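Local coordinates for protein protease 2A (Rhinovirus C, PDB 5X45) that probably acts as a chymotrypsin-like cysteine protease that cleaves the viral polyprotein and also carries a structural zinc site, at residues 58-63 and 67-72; 120-125 and 130-135; 7-10 and 15-18; 34-39 and 85-90. All blocks are in the same frame, centred on the assembly; numbering follows the deposited sequence.

Overall arrangement
Contacts 1 and 2 are both hairpins of the six-stranded antiparallel barrel, with centres 12 Å apart, and they touch where Tyr60 packs on Phe131. Contact 3, whose centre is about 12 Å from that of contact 2, is the first hairpin of the four-stranded sheet; its strand 14-18 neighbours strand 37-41, which begins in contact 4. In chain order contact 3 comes first, contact 4 spans the longest loop with contact 1 nested in it, and contact 2 follows. Contact 2 touches all three others, so it lies at the junction of barrel and sheet. Zinc, held by Cys53, Cys55, Cys113 and His115, lies near the Gly58 end of contact 1. The four-stranded sheet and the barrel are consistent with the chymotrypsin-like architecture of clan PA.

Contact 1 (58-63 and 67-72); sequences GCYYSR and RYFPVE
Gly58, Tyr60 and Ser62 form antiparallel hydrogen-bonded pairs with Val71, Phe69 and Arg67, and the axes of the two short strands approach to 4.4 Å at 138° between their N-to-C directions. This is a beta hairpin of the six-stranded barrel. On the far edge of strand 57-62, backbone bonds from Cys59 to Leu112 and from Tyr61 to Lys110 join the strand to 110-113 and so close the barrel. The last rung is uneven, because Arg67 N reaches Ser62 O only weakly.

On the face bearing Tyr60, Ser62, Arg67, Phe69 and Val71, the Tyr60 ring leans across to the partner strand, its CG lying between the backbone N and the carbonyl carbon (chi1 76°). Its CE1 thereby meets Phe69 CB at 3.7 Å, while its CD1 reaches Val71 CG1 at 3.7 Å. The Tyr60 and Phe69 ring planes are 32° apart with centroids separated by 5.9 Å, neither stacked nor edge-to-face. Tyr60 OH is taken by His101 O, and Phe131 meets the same ring edge-to-face. Ser62 CB sits in plane at the Phe69 rim, 3.7 Å from CE2.

On the opposite face of the sheet, Tyr61 CB lies over one face of the Tyr68 ring, 3.9 Å from its centroid, in a CH-pi contact. The two phenols point to different partners, Tyr68 OH to Pro4 O and Tyr61 OH to Asp66. Back on the Phe69 face, Arg67 curls along its own strand: NE and NH2 both donate to Tyr68 O, which lies close to the guanidinium plane, while Phe69 CE1 sits over the centre of one guanidinium face.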
loop_
_atom_site.group_PDB
_atom_site.type_symbol
_atom_site.label_atom_id
_atom_site.label_comp_id
_atom_site.label_asym_id
_atom_site.label_seq_id
_atom_site.Cartn_x
_atom_site.Cartn_y
_atom_site.Cartn_z
ATOM N N GLY A 58 -11.963 -0.314 -6.359
ATOM C CA GLY A 58 -11.489 -1.647 -6.658
ATOM C C GLY A 58 -11.723 -2.606 -5.512
ATOM O O GLY A 58 -12.759 -2.569 -4.845
ATOM N N CYS A 59 -10.754 -3.477 -5.283
ATOM C CA CYS A 59 -10.859 -4.464 -4.228
ATOM C C CYS A 59 -9.539 -4.596 -3.493
ATOM O O CYS A 59 -8.479 -4.323 -4.057
ATOM C CB CYS A 59 -11.284 -5.811 -4.796
ATOM S SG CYS A 59 -10.239 -6.341 -6.150
ATOM N N TYR A 60 -9.591 -4.985 -2.226
ATOM C CA TYR A 60 -8.357 -5.113 -1.475
ATOM C C TYR A 60 -8.338 -6.346 -0.575
ATOM O O TYR A 60 -9.380 -6.846 -0.153
ATOM C CB TYR A 60 -8.100 -3.848 -0.648
ATOM C CG TYR A 60 -8.940 -3.714 0.599
ATOM C CD1 TYR A 60 -10.232 -3.210 0.541
ATOM C CD2 TYR A 60 -8.435 -4.094 1.846
ATOM C CE1 TYR A 60 -10.995 -3.078 1.692
ATOM C CE2 TYR A 60 -9.191 -3.968 2.997
ATOM C CZ TYR A 60 -10.470 -3.459 2.915
ATOM O OH TYR A 60 -11.226 -3.331 4.058
ATOM N N TYR A 61 -7.135 -6.819 -0.279
ATOM C CA TYR A 61 -6.956 -7.944 0.620
ATOM C C TYR A 61 -6.921 -7.484 2.078
ATOM O O TYR A 61 -6.169 -6.579 2.433
ATOM C CB TYR A 61 -5.672 -8.695 0.265
ATOM C CG TYR A 61 -5.360 -9.807 1.221
ATOM C CD1 TYR A 61 -6.171 -10.933 1.293
ATOM C CD2 TYR A 61 -4.265 -9.729 2.071
ATOM C CE1 TYR A 61 -5.892 -11.959 2.181
ATOM C CE2 TYR A 61 -3.980 -10.749 2.964
ATOM C CZ TYR A 61 -4.798 -11.859 3.012
ATOM O OH TYR A 61 -4.522 -12.871 3.892
ATOM N N SER A 62 -7.754 -8.099 2.909
ATOM C CA SER A 62 -7.741 -7.883 4.353
ATOM C C SER A 62 -7.148 -9.097 5.046
ATOM O O SER A 62 -7.774 -10.165 5.040
ATOM C CB SER A 62 -9.158 -7.632 4.881
ATOM O OG SER A 62 -9.194 -7.678 6.302
ATOM N N ARG A 63 -5.971 -8.950 5.658
ATOM C CA ARG A 63 -5.324 -10.110 6.279
ATOM C C ARG A 63 -6.109 -10.585 7.495
ATOM O O ARG A 63 -6.284 -11.788 7.683
ATOM C CB ARG A 63 -3.874 -9.825 6.686
ATOM C CG ARG A 63 -3.135 -11.112 7.046
ATOM C CD ARG A 63 -1.709 -10.883 7.479
ATOM N NE ARG A 63 -1.633 -10.542 8.899
ATOM C CZ ARG A 63 -1.252 -11.385 9.856
ATOM N NH1 ARG A 63 -0.907 -12.629 9.551
ATOM N NH2 ARG A 63 -1.215 -10.985 11.120
ATOM N N ARG A 67 -9.746 -12.305 3.464
ATOM C CA ARG A 67 -10.538 -12.288 2.238
ATOM C C ARG A 67 -10.401 -10.954 1.531
ATOM O O ARG A 67 -9.903 -9.988 2.096
ATOM C CB ARG A 67 -12.015 -12.569 2.533
ATOM C CG ARG A 67 -12.611 -11.652 3.593
ATOM C CD ARG A 67 -14.117 -11.558 3.475
ATOM N NE ARG A 67 -14.516 -10.763 2.321
ATOM C CZ ARG A 67 -15.738 -10.273 2.135
ATOM N NH1 ARG A 67 -16.690 -10.490 3.033
ATOM N NH2 ARG A 67 -16.008 -9.555 1.055
ATOM N N TYR A 68 -10.871 -10.903 0.295
ATOM C CA TYR A 68 -10.909 -9.657 -0.446
ATOM C C TYR A 68 -12.223 -8.910 -0.216
ATOM O O TYR A 68 -13.257 -9.531 0.030
ATOM C CB TYR A 68 -10.700 -9.929 -1.933
ATOM C CG TYR A 68 -9.264 -9.818 -2.347
ATOM C CD1 TYR A 68 -8.347 -10.812 -2.028
ATOM C CD2 TYR A 68 -8.813 -8.700 -3.041
ATOM C CE1 TYR A 68 -7.017 -10.701 -2.401
ATOM C CE2 TYR A 68 -7.488 -8.575 -3.414
ATOM C CZ TYR A 68 -6.594 -9.576 -3.092
ATOM O OH TYR A 68 -5.277 -9.451 -3.469
ATOM N N PHE A 69 -12.157 -7.579 -0.259
ATOM C CA PHE A 69 -13.333 -6.707 -0.165
ATOM C C PHE A 69 -13.400 -5.745 -1.333
ATOM O O PHE A 69 -12.388 -5.165 -1.699
ATOM C CB PHE A 69 -13.320 -5.874 1.115
ATOM C CG PHE A 69 -13.619 -6.648 2.354
ATOM C CD1 PHE A 69 -14.933 -6.922 2.717
ATOM C CD2 PHE A 69 -12.588 -7.074 3.185
ATOM C CE1 PHE A 69 -15.210 -7.625 3.886
ATOM C CE2 PHE A 69 -12.857 -7.781 4.345
ATOM C CZ PHE A 69 -14.167 -8.058 4.696
ATOM N N PRO A 70 -14.600 -5.519 -1.879
ATOM C CA PRO A 70 -14.767 -4.372 -2.778
ATOM C C PRO A 70 -14.555 -3.098 -1.985
ATOM O O PRO A 70 -14.777 -3.129 -0.776
ATOM C CB PRO A 70 -16.216 -4.498 -3.256
ATOM C CG PRO A 70 -16.537 -5.951 -3.084
ATOM C CD PRO A 70 -15.803 -6.364 -1.834
ATOM N N VAL A 71 -14.110 -2.019 -2.622
ATOM C CA VAL A 71 -13.887 -0.768 -1.893
ATOM C C VAL A 71 -13.918 0.419 -2.849
ATOM O O VAL A 71 -13.507 0.297 -4.007
ATOM C CB VAL A 71 -12.533 -0.813 -1.118
ATOM C CG1 VAL A 71 -11.354 -0.835 -2.078
ATOM C CG2 VAL A 71 -12.417 0.337 -0.136
ATOM N N GLU A 72 -14.456 1.546 -2.383
ATOM C CA GLU A 72 -14.452 2.796 -3.152
ATOM C C GLU A 72 -13.637 3.846 -2.401
ATOM O O GLU A 72 -13.920 4.123 -1.238
ATOM C CB GLU A 72 -15.879 3.299 -3.378
ATOM C CG GLU A 72 -16.806 2.263 -3.991
ATOM C CD GLU A 72 -17.411 1.341 -2.932
ATOM O OE1 GLU A 72 -17.176 1.584 -1.728
ATOM O OE2 GLU A 72 -18.099 0.363 -3.297
#

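Contact 2 (120-125 and 130-135); sequences MITAGG and AFTDLR
Ile121 and Phe131 form a non-hydrogen-bonded antiparallel pair whose side chains diverge, yet the CG1 branch of Ile121 still reaches Phe131 CE2 at 3.5 Å, approaching the ring obliquely. The Met120 carbonyl carbon lies at the edge of that ring.

Thr122 and Thr132 meet at about a right angle. The CG2 methyl of Thr132 lies against Thr122 CB at 3.4 Å and is 3.6 Å from Thr122 CG2. Because Thr122 OG1 is anti to the backbone N (chi1 -170°), the hydroxyl is turned to Gln92 OE1. At the other end the Met120 chain bends at its last torsion (chi3 -56°), which brings CE to 3.9 Å from Leu134 CD2, the two side chains crossing at about a right angle; Leu37 and Val9 pack on both residues.

The backbone explains why the side chains lose step. Ala130 O accepts a nearly straight bond from Thr122 N at 2.9 Å and a weak one from Ala123 N at 3.5 Å, while Ala130 N returns to Ala123 O at 2.7 Å. Two residues thus face one, the signature of a classic beta bulge, here in a hairpin of a chymotrypsin-like barrel.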
loop_
_atom_site.group_PDB
_atom_site.type_symbol
_atom_site.label_atom_id
_atom_site.label_comp_id
_atom_site.label_asym_id
_atom_site.label_seq_id
_atom_site.Cartn_x
_atom_site.Cartn_y
_atom_site.Cartn_z
ATOM N N MET A 120 -1.408 -0.028 -1.383
ATOM C CA MET A 120 -1.142 -0.948 -0.278
ATOM C C MET A 120 -1.684 -0.355 1.009
ATOM O O MET A 120 -1.539 0.845 1.247
ATOM C CB MET A 120 0.354 -1.201 -0.105
ATOM C CG MET A 120 0.950 -2.301 -0.948
ATOM S SD MET A 120 2.678 -2.619 -0.465
ATOM C CE MET A 120 3.393 -0.984 -0.661
ATOM N N ILE A 121 -2.302 -1.177 1.844
ATOM C CA ILE A 121 -2.757 -0.688 3.139
ATOM C C ILE A 121 -1.568 -0.162 3.929
ATOM O O ILE A 121 -0.538 -0.830 4.026
ATOM C CB ILE A 121 -3.450 -1.773 3.957
ATOM C CG1 ILE A 121 -4.715 -2.248 3.243
ATOM C CG2 ILE A 121 -3.733 -1.250 5.368
ATOM C CD1 ILE A 121 -5.476 -3.297 4.004
ATOM N N THR A 122 -1.705 1.040 4.479
ATOM C CA THR A 122 -0.622 1.660 5.228
ATOM C C THR A 122 -1.072 2.064 6.629
ATOM O O THR A 122 -0.257 2.236 7.536
ATOM C CB THR A 122 -0.092 2.885 4.485
ATOM O OG1 THR A 122 1.111 3.344 5.104
ATOM C CG2 THR A 122 -1.134 3.994 4.468
ATOM N N ALA A 123 -2.383 2.204 6.785
ATOM C CA ALA A 123 -3.006 2.585 8.041
ATOM C C ALA A 123 -4.514 2.428 7.901
ATOM O O ALA A 123 -5.028 2.323 6.792
ATOM C CB ALA A 123 -2.651 4.011 8.410
ATOM N N GLY A 124 -5.216 2.386 9.025
ATOM C CA GLY A 124 -6.667 2.346 9.021
ATOM C C GLY A 124 -7.221 2.267 10.432
ATOM O O GLY A 124 -6.489 1.970 11.371
ATOM N N GLY A 125 -8.522 2.475 10.585
ATOM C CA GLY A 125 -9.119 2.416 11.905
ATOM C C GLY A 125 -10.554 1.927 11.920
ATOM O O GLY A 125 -10.847 0.836 11.426
ATOM N N ALA A 130 -6.774 3.090 4.889
ATOM C CA ALA A 130 -5.961 4.035 4.132
ATOM C C ALA A 130 -4.912 3.299 3.319
ATOM O O ALA A 130 -4.174 2.459 3.841
ATOM C CB ALA A 130 -5.290 5.030 5.067
ATOM N N PHE A 131 -4.838 3.626 2.040
ATOM C CA PHE A 131 -3.857 3.007 1.171
ATOM C C PHE A 131 -2.860 4.062 0.712
ATOM O O PHE A 131 -3.251 5.204 0.450
ATOM C CB PHE A 131 -4.531 2.364 -0.053
ATOM C CG PHE A 131 -5.706 1.474 0.275
ATOM C CD1 PHE A 131 -6.986 2.007 0.408
ATOM C CD2 PHE A 131 -5.536 0.098 0.417
ATOM C CE1 PHE A 131 -8.074 1.185 0.691
ATOM C CE2 PHE A 131 -6.618 -0.729 0.697
ATOM C CZ PHE A 131 -7.893 -0.184 0.837
ATOM N N THR A 132 -1.582 3.702 0.615
ATOM C CA THR A 132 -0.675 4.538 -0.156
ATOM C C THR A 132 -0.909 4.245 -1.628
ATOM O O THR A 132 -0.943 3.094 -2.051
ATOM C CB THR A 132 0.818 4.332 0.172
ATOM O OG1 THR A 132 1.251 3.052 -0.294
ATOM C CG2 THR A 132 1.044 4.420 1.625
ATOM N N ASP A 133 -1.100 5.306 -2.390
ATOM C CA ASP A 133 -1.232 5.218 -3.822
ATOM C C ASP A 133 0.170 4.995 -4.390
ATOM O O ASP A 133 1.065 5.816 -4.184
ATOM C CB ASP A 133 -1.875 6.502 -4.368
ATOM C CG ASP A 133 -2.246 6.409 -5.848
ATOM O OD1 ASP A 133 -1.720 5.527 -6.572
ATOM O OD2 ASP A 133 -3.084 7.231 -6.283
ATOM N N LEU A 134 0.359 3.883 -5.095
ATOM C CA LEU A 134 1.675 3.507 -5.601
ATOM C C LEU A 134 1.993 4.201 -6.920
ATOM O O LEU A 134 3.156 4.277 -7.320
ATOM C CB LEU A 134 1.765 1.994 -5.796
ATOM C CG LEU A 134 1.613 1.191 -4.513
ATOM C CD1 LEU A 134 1.594 -0.283 -4.854
ATOM C CD2 LEU A 134 2.701 1.523 -3.507
ATOM N N ARG A 135 0.960 4.690 -7.599
ATOM C CA ARG A 135 1.129 5.296 -8.920
ATOM C C ARG A 135 2.100 6.491 -8.956
ATOM O O ARG A 135 2.930 6.570 -9.869
ATOM C CB ARG A 135 -0.239 5.685 -9.494
ATOM C CG ARG A 135 -1.083 4.467 -9.854
ATOM C CD ARG A 135 -2.517 4.839 -10.177
ATOM N NE ARG A 135 -3.207 5.331 -8.989
ATOM C CZ ARG A 135 -4.523 5.467 -8.887
ATOM N NH1 ARG A 135 -5.308 5.122 -9.900
ATOM N NH2 ARG A 135 -5.056 5.926 -7.759
#

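Contact 3 (7-10 and 15-18); sequences MFVH and IYKC
Ile15 lays its CG1 branch obliquely against the His10 imidazole, with CG1 3.7 Å from His10 CD2. His10 has CG anti to the backbone N (chi1 -173°), and its NE2 is bonded to Val44 O, which ties down the far end of the ring. The Ile15 backbone adds a CA-H...O contact, its CA being 3.3 Å from Val9 O.

Tyr16 carries the pairing itself: its N donates to Val9 O at 2.7 Å, and its O accepts from Val9 N at 3.0 Å. The two bonds are close to straight (166° and 170°). This reciprocal pair defines a short beta hairpin at the outer edge of the four-stranded antiparallel sheet, with Ile15 and Lys17 bonded through their backbones to strand 37-41 on the other side. Tyr16 CB touches Val9 CB at 3.9 Å, and the ring turns its edge to Val9 O. Val9 also packs on Val117.

Lys17 follows: its CG lies 4.1 Å from Phe8 CB, and the bend of the chain at chi3 brings CE back to the same distance from that atom. At Cys18 a water takes over from direct pairing, accepting from Cys18 N and donating to Met7 O at 3.0 Å.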
loop_
_atom_site.group_PDB
_atom_site.type_symbol
_atom_site.label_atom_id
_atom_site.label_comp_id
_atom_site.label_asym_id
_atom_site.label_seq_id
_atom_site.Cartn_x
_atom_site.Cartn_y
_atom_site.Cartn_z
ATOM N N MET A 7 1.697 -9.556 0.977
ATOM C CA MET A 7 1.691 -8.210 1.554
ATOM C C MET A 7 2.789 -7.324 0.946
ATOM O O MET A 7 3.477 -6.599 1.659
ATOM C CB MET A 7 1.891 -8.274 3.073
ATOM C CG MET A 7 1.065 -9.326 3.796
ATOM S SD MET A 7 -0.683 -8.938 3.824
ATOM C CE MET A 7 -0.807 -7.882 5.268
ATOM N N PHE A 8 2.995 -7.437 -0.357
ATOM C CA PHE A 8 3.982 -6.630 -1.052
ATOM C C PHE A 8 3.584 -6.605 -2.516
ATOM O O PHE A 8 2.747 -7.393 -2.938
ATOM C CB PHE A 8 5.407 -7.191 -0.877
ATOM C CG PHE A 8 5.564 -8.622 -1.338
ATOM C CD1 PHE A 8 5.809 -8.916 -2.676
ATOM C CD2 PHE A 8 5.475 -9.677 -0.431
ATOM C CE1 PHE A 8 5.944 -10.245 -3.104
ATOM C CE2 PHE A 8 5.619 -11.010 -0.851
ATOM C CZ PHE A 8 5.846 -11.292 -2.181
ATOM N N VAL A 9 4.192 -5.711 -3.288
ATOM C CA VAL A 9 3.939 -5.647 -4.718
ATOM C C VAL A 9 5.203 -5.973 -5.490
ATOM O O VAL A 9 6.237 -5.349 -5.286
ATOM C CB VAL A 9 3.418 -4.264 -5.132
ATOM C CG1 VAL A 9 3.109 -4.232 -6.615
ATOM C CG2 VAL A 9 2.194 -3.897 -4.301
ATOM N N HIS A 10 5.112 -6.947 -6.387
ATOM C CA HIS A 10 6.280 -7.431 -7.112
ATOM C C HIS A 10 6.085 -7.295 -8.619
ATOM O O HIS A 10 5.434 -8.126 -9.251
ATOM C CB HIS A 10 6.553 -8.885 -6.727
ATOM C CG HIS A 10 7.828 -9.431 -7.289
ATOM N ND1 HIS A 10 8.168 -10.766 -7.186
ATOM C CD2 HIS A 10 8.842 -8.832 -7.947
ATOM C CE1 HIS A 10 9.341 -10.962 -7.764
ATOM N NE2 HIS A 10 9.773 -9.808 -8.234
ATOM N N ILE A 15 10.254 -4.354 -6.327
ATOM C CA ILE A 15 9.458 -4.832 -5.202
ATOM C C ILE A 15 9.096 -3.662 -4.284
ATOM O O ILE A 15 9.966 -2.898 -3.867
ATOM C CB ILE A 15 10.210 -5.874 -4.381
ATOM C CG1 ILE A 15 10.613 -7.057 -5.251
ATOM C CG2 ILE A 15 9.366 -6.319 -3.199
ATOM C CD1 ILE A 15 11.660 -7.942 -4.604
ATOM N N TYR A 16 7.811 -3.533 -3.973
ATOM C CA TYR A 16 7.298 -2.439 -3.152
ATOM C C TYR A 16 6.842 -2.971 -1.801
ATOM O O TYR A 16 6.002 -3.867 -1.735
ATOM C CB TYR A 16 6.134 -1.739 -3.862
ATOM C CG TYR A 16 6.480 -1.107 -5.189
ATOM C CD1 TYR A 16 6.779 -1.884 -6.313
ATOM C CD2 TYR A 16 6.466 0.272 -5.332
ATOM C CE1 TYR A 16 7.092 -1.287 -7.539
ATOM C CE2 TYR A 16 6.769 0.872 -6.545
ATOM C CZ TYR A 16 7.080 0.094 -7.638
ATOM O OH TYR A 16 7.374 0.721 -8.822
ATOM N N LYS A 17 7.387 -2.428 -0.721
ATOM C CA LYS A 17 7.009 -2.874 0.612
ATOM C C LYS A 17 6.728 -1.677 1.504
ATOM O O LYS A 17 7.191 -0.572 1.227
ATOM C CB LYS A 17 8.119 -3.730 1.230
ATOM C CG LYS A 17 8.600 -4.855 0.333
ATOM C CD LYS A 17 9.531 -5.816 1.048
ATOM C CE LYS A 17 8.799 -7.122 1.349
ATOM N NZ LYS A 17 9.623 -8.093 2.121
ATOM N N CYS A 18 6.006 -1.904 2.565
ATOM C CA CYS A 18 5.800 -0.896 3.546
ATOM C C CYS A 18 7.097 -0.786 4.287
ATOM O O CYS A 18 7.655 -1.766 4.668
ATOM C CB CYS A 18 4.672 -1.309 4.465
ATOM S SG CYS A 18 3.053 -0.969 3.811
HETATM O O HOH W 1 5.023 -4.307 2.775
#

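Contact 4 (34-39 and 85-90); sequences TADLQV and GYYPKH
Asp36 and Tyr87 make the one close meeting here: Tyr87 OH donates to Asp36 OD1 at 3.0 Å. The phenol comes to the carboxylate with its edge, so that OD1 lies near the ring plane and 3.3 Å from Tyr87 CE2, while Asp36 CG is 3.7 Å from the same carbon. Carboxylate and ring planes are turned 80° against each other, and the hydroxyl meets OD1 from 42° above the carboxylate plane. Asp36 reaches out by holding CG anti to its backbone N (chi1 -170°).

Away from this point the segments stand apart. The nearest CA atoms, those of Asp36 and Tyr87, are 9.6 Å from each other, and the buried area totals 119 Å². Residues 85-90 form a largely exposed loop with bonds of its own: His90 ND1 donates to Pro88 O at 2.8 Å, and Ser84 OG bonds Tyr86 N and Tyr87 N. The Tyr86 ring stacks on His20.

On its other oxygen, OD2, Asp36 has weak bonds to His20 ND1 and Thr122 OG1. An Asp-His pair of this kind is consistent with the catalytic triad of chymotrypsin-like proteases, in which case Tyr87 would be a second-shell residue that limits the rotation of the carboxylate.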
loop_
_atom_site.group_PDB
_atom_site.type_symbol
_atom_site.label_atom_id
_atom_site.label_comp_id
_atom_site.label_asym_id
_atom_site.label_seq_id
_atom_site.Cartn_x
_atom_site.Cartn_y
_atom_site.Cartn_z
ATOM N N THR A 34 7.477 9.305 4.404
ATOM C CA THR A 34 6.272 10.125 4.332
ATOM C C THR A 34 5.193 9.396 3.531
ATOM O O THR A 34 4.056 9.864 3.415
ATOM C CB THR A 34 6.554 11.509 3.707
ATOM O OG1 THR A 34 7.350 11.352 2.522
ATOM C CG2 THR A 34 7.297 12.390 4.696
ATOM N N ALA A 35 5.564 8.252 2.967
ATOM C CA ALA A 35 4.609 7.382 2.302
ATOM C C ALA A 35 4.688 5.965 2.864
ATOM O O ALA A 35 4.034 5.055 2.344
ATOM C CB ALA A 35 4.860 7.373 0.802
ATOM N N ASP A 36 5.504 5.789 3.910
ATOM C CA ASP A 36 5.767 4.477 4.513
ATOM C C ASP A 36 6.088 3.450 3.422
ATOM O O ASP A 36 5.566 2.327 3.414
ATOM C CB ASP A 36 4.574 4.021 5.362
ATOM C CG ASP A 36 4.887 2.786 6.189
ATOM O OD1 ASP A 36 6.085 2.552 6.456
ATOM O OD2 ASP A 36 3.945 2.047 6.560
ATOM N N LEU A 37 6.976 3.834 2.513
ATOM C CA LEU A 37 7.208 3.054 1.303
ATOM C C LEU A 37 8.675 2.826 1.035
ATOM O O LEU A 37 9.481 3.756 1.089
ATOM C CB LEU A 37 6.595 3.757 0.094
ATOM C CG LEU A 37 6.727 3.023 -1.236
ATOM C CD1 LEU A 37 5.866 1.752 -1.254
ATOM C CD2 LEU A 37 6.363 3.945 -2.383
ATOM N N GLN A 38 9.019 1.581 0.740
ATOM C CA GLN A 38 10.363 1.251 0.296
ATOM C C GLN A 38 10.279 0.511 -1.023
ATOM O O GLN A 38 9.444 -0.376 -1.181
ATOM C CB GLN A 38 11.103 0.403 1.327
ATOM C CG GLN A 38 12.414 -0.154 0.780
ATOM C CD GLN A 38 13.312 -0.767 1.837
ATOM O OE1 GLN A 38 13.280 -0.383 3.010
ATOM N NE2 GLN A 38 14.096 -1.757 1.430
ATOM N N VAL A 39 11.101 0.901 -1.988
ATOM C CA VAL A 39 11.110 0.187 -3.254
ATOM C C VAL A 39 12.501 -0.364 -3.541
ATOM O O VAL A 39 13.495 0.361 -3.473
ATOM C CB VAL A 39 10.672 1.069 -4.425
ATOM C CG1 VAL A 39 10.524 0.211 -5.684
ATOM C CG2 VAL A 39 9.368 1.766 -4.100
ATOM N N GLY A 85 3.211 1.562 16.736
ATOM C CA GLY A 85 4.294 0.981 17.507
ATOM C C GLY A 85 5.618 1.234 16.820
ATOM O O GLY A 85 6.665 1.337 17.466
ATOM N N TYR A 86 5.560 1.376 15.501
ATOM C CA TYR A 86 6.751 1.624 14.703
ATOM C C TYR A 86 6.942 3.113 14.368
ATOM O O TYR A 86 8.063 3.551 14.101
ATOM C CB TYR A 86 6.696 0.778 13.431
ATOM C CG TYR A 86 5.334 0.720 12.793
ATOM C CD1 TYR A 86 4.922 1.716 11.914
ATOM C CD2 TYR A 86 4.455 -0.320 13.067
ATOM C CE1 TYR A 86 3.675 1.675 11.308
ATOM C CE2 TYR A 86 3.195 -0.370 12.465
ATOM C CZ TYR A 86 2.813 0.635 11.585
ATOM O OH TYR A 86 1.573 0.611 10.982
ATOM N N TYR A 87 5.860 3.887 14.394
ATOM C CA TYR A 87 5.944 5.323 14.110
ATOM C C TYR A 87 5.210 6.128 15.162
ATOM O O TYR A 87 4.160 5.705 15.659
ATOM C CB TYR A 87 5.330 5.679 12.754
ATOM C CG TYR A 87 6.092 5.190 11.555
ATOM C CD1 TYR A 87 7.483 5.194 11.532
ATOM C CD2 TYR A 87 5.408 4.706 10.442
ATOM C CE1 TYR A 87 8.173 4.731 10.429
ATOM C CE2 TYR A 87 6.083 4.244 9.337
ATOM C CZ TYR A 87 7.462 4.255 9.332
ATOM O OH TYR A 87 8.126 3.789 8.223
ATOM N N PRO A 88 5.746 7.312 15.490
ATOM C CA PRO A 88 4.953 8.297 16.224
ATOM C C PRO A 88 3.863 8.865 15.316
ATOM O O PRO A 88 3.856 8.574 14.113
ATOM C CB PRO A 88 5.979 9.368 16.594
ATOM C CG PRO A 88 7.002 9.279 15.510
ATOM C CD PRO A 88 7.098 7.807 15.181
ATOM N N LYS A 89 2.946 9.635 15.890
ATOM C CA LYS A 89 1.939 10.343 15.112
ATOM C C LYS A 89 2.652 11.193 14.057
ATOM O O LYS A 89 3.571 11.945 14.388
ATOM C CB LYS A 89 1.085 11.213 16.039
ATOM C CG LYS A 89 0.423 12.421 15.394
ATOM C CD LYS A 89 -0.314 13.244 16.448
ATOM C CE LYS A 89 -0.821 14.562 15.886
ATOM N NZ LYS A 89 -2.029 15.081 16.597
ATOM N N HIS A 90 2.240 11.066 12.794
ATOM C CA HIS A 90 2.928 11.745 11.691
ATOM C C HIS A 90 2.029 11.921 10.473
ATOM O O HIS A 90 0.980 11.286 10.369
ATOM C CB HIS A 90 4.171 10.968 11.272
ATOM C CG HIS A 90 3.860 9.661 10.617
ATOM N ND1 HIS A 90 3.376 8.575 11.315
ATOM C CD2 HIS A 90 3.940 9.273 9.322
ATOM C CE1 HIS A 90 3.176 7.571 10.478
ATOM N NE2 HIS A 90 3.511 7.967 9.264
#